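Local atomic coordinates of probable amidase (Thermus thermophilus, PDB entry 2DC0), a protein that is a probable member of the amidase family, an alpha/beta protein whose central mixed beta sheet is surrounded by helices. Residues P354-V368 against K375-P387. Numbering follows the deposited sequence.
Sequences PVQPLPAPPLGTEEV and KGHREAFITLTLP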
loop_
_atom_site.group_PDB
_atom_site.type_symbol
_atom_site.label_atom_id
_atom_site.label_comp_id
_atom_site.label_asym_id
_atom_site.label_seq_id
_atom_site.Cartn_x
_atom_site.Cartn_y
_atom_site.Cartn_z
ATOM N N PRO A 354 19.003 -9.786 -7.872
ATOM C CA PRO A 354 19.963 -10.068 -6.805
ATOM C C PRO A 354 19.577 -9.323 -5.530
ATOM O O PRO A 354 18.896 -8.294 -5.581
ATOM C CB PRO A 354 21.278 -9.554 -7.381
ATOM C CG PRO A 354 21.100 -9.748 -8.844
ATOM C CD PRO A 354 19.687 -9.253 -9.060
ATOM N N VAL A 355 20.013 -9.839 -4.389
ATOM C CA VAL A 355 19.710 -9.198 -3.119
ATOM C C VAL A 355 20.846 -8.235 -2.770
ATOM O O VAL A 355 20.712 -7.402 -1.876
ATOM C CB VAL A 355 19.563 -10.240 -1.989
ATOM C CG1 VAL A 355 20.926 -10.766 -1.577
ATOM C CG2 VAL A 355 18.840 -9.617 -0.807
ATOM N N GLN A 356 21.955 -8.357 -3.499
ATOM C CA GLN A 356 23.142 -7.533 -3.293
ATOM C C GLN A 356 23.848 -7.317 -4.643
ATOM O O GLN A 356 23.759 -8.159 -5.542
ATOM C CB GLN A 356 24.090 -8.257 -2.329
ATOM C CG GLN A 356 24.477 -9.646 -2.842
ATOM C CD GLN A 356 25.039 -10.545 -1.768
ATOM O OE1 GLN A 356 26.200 -10.423 -1.369
ATOM N NE2 GLN A 356 24.211 -11.448 -1.280
ATOM N N PRO A 357 24.556 -6.190 -4.804
ATOM C CA PRO A 357 25.262 -5.908 -6.060
ATOM C C PRO A 357 26.656 -6.517 -6.105
ATOM O O PRO A 357 27.253 -6.647 -7.175
ATOM C CB PRO A 357 25.326 -4.390 -6.078
ATOM C CG PRO A 357 25.556 -4.084 -4.611
ATOM C CD PRO A 357 24.534 -4.991 -3.941
ATOM N N LEU A 358 27.153 -6.893 -4.934
ATOM C CA LEU A 358 28.491 -7.446 -4.791
ATOM C C LEU A 358 28.560 -8.384 -3.590
ATOM O O LEU A 358 27.680 -8.370 -2.727
ATOM C CB LEU A 358 29.483 -6.300 -4.537
ATOM C CG LEU A 358 29.608 -5.152 -5.547
ATOM C CD1 LEU A 358 30.026 -3.887 -4.822
ATOM C CD2 LEU A 358 30.609 -5.528 -6.627
ATOM N N PRO A 359 29.608 -9.224 -3.526
ATOM C CA PRO A 359 29.714 -10.118 -2.372
ATOM C C PRO A 359 30.043 -9.226 -1.178
ATOM O O PRO A 359 30.423 -8.066 -1.357
ATOM C CB PRO A 359 30.870 -11.042 -2.754
ATOM C CG PRO A 359 31.725 -10.160 -3.628
ATOM C CD PRO A 359 30.692 -9.473 -4.491
ATOM N N ALA A 360 29.880 -9.754 0.030
ATOM C CA ALA A 360 30.172 -8.989 1.240
ATOM C C ALA A 360 31.571 -8.384 1.139
ATOM O O ALA A 360 32.545 -9.092 0.905
ATOM C CB ALA A 360 30.076 -9.898 2.463
ATOM N N PRO A 361 31.685 -7.060 1.316
ATOM C CA PRO A 361 32.984 -6.383 1.234
ATOM C C PRO A 361 33.769 -6.362 2.551
ATOM O O PRO A 361 33.231 -6.671 3.617
ATOM C CB PRO A 361 32.598 -4.981 0.782
ATOM C CG PRO A 361 31.331 -4.750 1.522
ATOM C CD PRO A 361 30.584 -6.082 1.423
ATOM N N PRO A 362 35.064 -6.010 2.487
ATOM C CA PRO A 362 35.896 -5.949 3.690
ATOM C C PRO A 362 35.315 -4.979 4.718
ATOM O O PRO A 362 34.654 -3.994 4.361
ATOM C CB PRO A 362 37.240 -5.455 3.156
ATOM C CG PRO A 362 37.294 -6.067 1.795
ATOM C CD PRO A 362 35.882 -5.855 1.271
ATOM N N LEU A 363 35.559 -5.254 5.994
ATOM C CA LEU A 363 35.073 -4.366 7.041
ATOM C C LEU A 363 35.673 -2.992 6.747
ATOM O O LEU A 363 36.802 -2.907 6.273
ATOM C CB LEU A 363 35.547 -4.860 8.413
ATOM C CG LEU A 363 34.944 -6.199 8.863
ATOM C CD1 LEU A 363 35.709 -6.762 10.049
ATOM C CD2 LEU A 363 33.480 -5.979 9.218
ATOM N N GLY A 364 34.906 -1.932 6.993
ATOM C CA GLY A 364 35.397 -0.581 6.769
ATOM C C GLY A 364 35.256 -0.027 5.361
ATOM O O GLY A 364 35.655 1.108 5.103
ATOM N N THR A 365 34.688 -0.807 4.448
ATOM C CA THR A 365 34.523 -0.360 3.064
ATOM C C THR A 365 33.383 0.650 2.955
ATOM O O THR A 365 32.213 0.305 3.112
ATOM C CB THR A 365 34.237 -1.548 2.136
ATOM O OG1 THR A 365 35.259 -2.535 2.306
ATOM C CG2 THR A 365 34.223 -1.105 0.687
ATOM N N GLU A 366 33.729 1.899 2.668
ATOM C CA GLU A 366 32.732 2.951 2.571
ATOM C C GLU A 366 32.246 3.222 1.156
ATOM O O GLU A 366 31.162 3.762 0.968
ATOM C CB GLU A 366 33.284 4.225 3.196
ATOM C CG GLU A 366 33.696 4.026 4.644
ATOM C CD GLU A 366 34.166 5.304 5.286
ATOM O OE1 GLU A 366 35.048 5.966 4.701
ATOM O OE2 GLU A 366 33.659 5.638 6.377
ATOM N N GLU A 367 33.051 2.858 0.165
ATOM C CA GLU A 367 32.673 3.050 -1.226
ATOM C C GLU A 367 32.942 1.765 -1.976
ATOM O O GLU A 367 33.895 1.050 -1.670
ATOM C CB GLU A 367 33.475 4.177 -1.877
ATOM C CG GLU A 367 33.307 5.538 -1.245
ATOM C CD GLU A 367 33.727 6.660 -2.188
ATOM O OE1 GLU A 367 34.890 6.657 -2.646
ATOM O OE2 GLU A 367 32.887 7.539 -2.475
ATOM N N VAL A 368 32.109 1.476 -2.967
ATOM C CA VAL A 368 32.275 0.267 -3.751
ATOM C C VAL A 368 32.237 0.550 -5.244
ATOM O O VAL A 368 31.875 1.646 -5.681
ATOM C CB VAL A 368 31.183 -0.761 -3.414
ATOM C CG1 VAL A 368 31.220 -1.079 -1.930
ATOM C CG2 VAL A 368 29.810 -0.217 -3.816
ATOM N N LYS A 375 30.218 4.097 -5.808
ATOM C CA LYS A 375 28.957 4.425 -5.162
ATOM C C LYS A 375 29.100 4.211 -3.661
ATOM O O LYS A 375 29.809 3.304 -3.224
ATOM C CB LYS A 375 27.843 3.523 -5.709
ATOM C CG LYS A 375 26.446 4.122 -5.624
ATOM C CD LYS A 375 26.272 5.243 -6.642
ATOM C CE LYS A 375 24.907 5.913 -6.511
ATOM N NZ LYS A 375 23.788 4.939 -6.683
ATOM N N GLY A 376 28.438 5.051 -2.875
ATOM C CA GLY A 376 28.504 4.897 -1.436
ATOM C C GLY A 376 27.964 3.525 -1.077
ATOM O O GLY A 376 27.053 3.025 -1.737
ATOM N N HIS A 377 28.527 2.921 -0.032
ATOM C CA HIS A 377 28.138 1.592 0.436
ATOM C C HIS A 377 26.645 1.447 0.727
ATOM O O HIS A 377 25.999 0.523 0.232
ATOM C CB HIS A 377 28.946 1.235 1.693
ATOM C CG HIS A 377 28.660 -0.134 2.241
ATOM N ND1 HIS A 377 27.467 -0.462 2.851
ATOM C CD2 HIS A 377 29.426 -1.250 2.290
ATOM C CE1 HIS A 377 27.511 -1.721 3.252
ATOM N NE2 HIS A 377 28.688 -2.222 2.924
ATOM N N ARG A 378 26.098 2.356 1.528
ATOM C CA ARG A 378 24.685 2.290 1.884
ATOM C C ARG A 378 23.758 2.252 0.681
ATOM O O ARG A 378 22.942 1.342 0.555
ATOM C CB ARG A 378 24.293 3.464 2.791
ATOM C CG ARG A 378 22.806 3.469 3.167
ATOM C CD ARG A 378 22.503 4.425 4.321
ATOM N NE ARG A 378 21.115 4.324 4.761
ATOM C CZ ARG A 378 20.098 4.976 4.202
ATOM N NH1 ARG A 378 20.304 5.793 3.181
ATOM N NH2 ARG A 378 18.866 4.804 4.656
ATOM N N GLU A 379 23.885 3.234 -0.206
ATOM C CA GLU A 379 23.019 3.289 -1.373
ATOM C C GLU A 379 23.211 2.089 -2.298
ATOM O O GLU A 379 22.255 1.615 -2.904
ATOM C CB GLU A 379 23.228 4.606 -2.141
ATOM C CG GLU A 379 22.310 4.769 -3.356
ATOM C CD GLU A 379 22.185 6.214 -3.826
ATOM O OE1 GLU A 379 23.209 6.928 -3.854
ATOM O OE2 GLU A 379 21.062 6.630 -4.184
ATOM N N ALA A 380 24.436 1.586 -2.404
ATOM C CA ALA A 380 24.677 0.428 -3.260
ATOM C C ALA A 380 24.028 -0.846 -2.696
ATOM O O ALA A 380 23.440 -1.630 -3.445
ATOM C CB ALA A 380 26.177 0.205 -3.439
ATOM N N PHE A 381 24.114 -1.027 -1.379
ATOM C CA PHE A 381 23.591 -2.224 -0.711
ATOM C C PHE A 381 22.198 -2.182 -0.096
ATOM O O PHE A 381 21.740 -3.184 0.456
ATOM C CB PHE A 381 24.556 -2.668 0.384
ATOM C CG PHE A 381 25.807 -3.306 -0.132
ATOM C CD1 PHE A 381 25.801 -4.628 -0.559
ATOM C CD2 PHE A 381 26.999 -2.589 -0.174
ATOM C CE1 PHE A 381 26.969 -5.234 -1.021
ATOM C CE2 PHE A 381 28.171 -3.180 -0.632
ATOM C CZ PHE A 381 28.158 -4.507 -1.056
ATOM N N ILE A 382 21.519 -1.063 -0.094
ATOM C CA ILE A 382 20.154 -0.982 0.406
ATOM C C ILE A 382 19.131 -0.733 -0.705
ATOM O O ILE A 382 17.967 -1.122 -0.591
ATOM C CB ILE A 382 20.046 0.121 1.501
ATOM C CG1 ILE A 382 18.919 -0.207 2.472
ATOM C CG2 ILE A 382 19.815 1.482 0.863
ATOM C CD1 ILE A 382 19.205 -1.390 3.358
ATOM N N THR A 383 19.574 -0.111 -1.792
ATOM C CA THR A 383 18.679 0.199 -2.905
ATOM C C THR A 383 17.963 -1.004 -3.515
ATOM O O THR A 383 16.797 -0.900 -3.901
ATOM C CB THR A 383 19.430 0.934 -4.038
ATOM O OG1 THR A 383 20.037 2.124 -3.518
ATOM C CG2 THR A 383 18.466 1.324 -5.149
ATOM N N LEU A 384 18.627 -2.178 -3.608
ATOM C CA LEU A 384 18.044 -3.389 -4.182
ATOM C C LEU A 384 16.948 -4.019 -3.322
ATOM O O LEU A 384 16.019 -4.643 -3.837
ATOM C CB LEU A 384 19.136 -4.430 -4.428
ATOM C CG LEU A 384 20.216 -4.010 -5.424
ATOM C CD1 LEU A 384 21.269 -5.096 -5.521
ATOM C CD2 LEU A 384 19.588 -3.733 -6.779
ATOM N N THR A 385 17.051 -3.852 -2.013
ATOM C CA THR A 385 16.081 -4.452 -1.108
ATOM C C THR A 385 14.979 -3.549 -0.563
ATOM O O THR A 385 13.833 -3.981 -0.420
ATOM C CB THR A 385 16.805 -5.085 0.089
ATOM O OG1 THR A 385 17.722 -4.134 0.649
ATOM C CG2 THR A 385 17.582 -6.322 -0.355
ATOM N N LEU A 386 15.305 -2.297 -0.276
ATOM C CA LEU A 386 14.328 -1.396 0.324
ATOM C C LEU A 386 12.940 -1.223 -0.311
ATOM O O LEU A 386 11.964 -1.011 0.401
ATOM C CB LEU A 386 14.980 -0.017 0.549
ATOM C CG LEU A 386 15.359 0.884 -0.639
ATOM C CD1 LEU A 386 14.113 1.569 -1.173
ATOM C CD2 LEU A 386 16.371 1.946 -0.164
ATOM N N PRO A 387 12.822 -1.328 -1.645
ATOM C CA PRO A 387 11.491 -1.149 -2.244
ATOM C C PRO A 387 10.431 -2.128 -1.749
ATOM O O PRO A 387 9.286 -1.751 -1.505
ATOM C CB PRO A 387 11.754 -1.332 -3.742
ATOM C CG PRO A 387 13.201 -0.943 -3.895
ATOM C CD PRO A 387 13.827 -1.597 -2.688
HETATM O O HOH W 1 22.325 -5.429 -1.005
#
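Phe381 gives up more surface to this contact than any other residue: its ring, projecting from helix 377-382, is bordered on one face and along its edge by the proline-rich chain 354-368. With CG anti to its carbonyl carbon (chi1 -73°), the ring leans toward that chain. Pro357 covers one face in a CH-pi contact, CG lying 4.3 Å from the Phe381 ring centroid, while Leu358 O and Val368 CG1 meet the ring edge. The Pro361 and Phe381 side chains point at each other from opposite directions, CD lying 3.8 Å from CZ. The Phe178 ring also meets Phe381, the planes at about 75°. Prolines suit this wall, being rigid and greasy, with no backbone N-H to satisfy.

His377 stands one turn earlier with CG anti to its backbone N (chi1 -178°), which brings one imidazole face against Phe381 CD2. Pro361 CG lies at the imidazole edge, and NE2 is hydrogen-bonded to Gln143, so both the flat shape and the polar edge of histidine are used.

At the hairpin end, Val368 and Lys375 form an antiparallel hydrogen-bonded pair. Val368 N reaches Lys375 O at 2.9 Å, nearly straight and in the carbonyl plane. The beta-branched Val368 spreads two methyls, CG1 to Phe381 and CG2 to Ala380 CB at 3.7 Å; alanine is small enough to let the strand lie close. Beside this pair, His377 N donates to Glu366 O from above the carbonyl plane, tying the helix start to the residue just before strand 367-370.

Beyond the helix, Leu384 CD1 rests 3.5 Å from Pro357 N, and Val355 CG2 packs on Thr385 CG2, whose hydroxyl binds Gly169 O.

Apolar packing round one aromatic ring thus joins the chain leaving central-sheet strand 350-354 to the helix, while backbone bonds hold the hairpin end and one water donates to both Val355 O and Phe381 O.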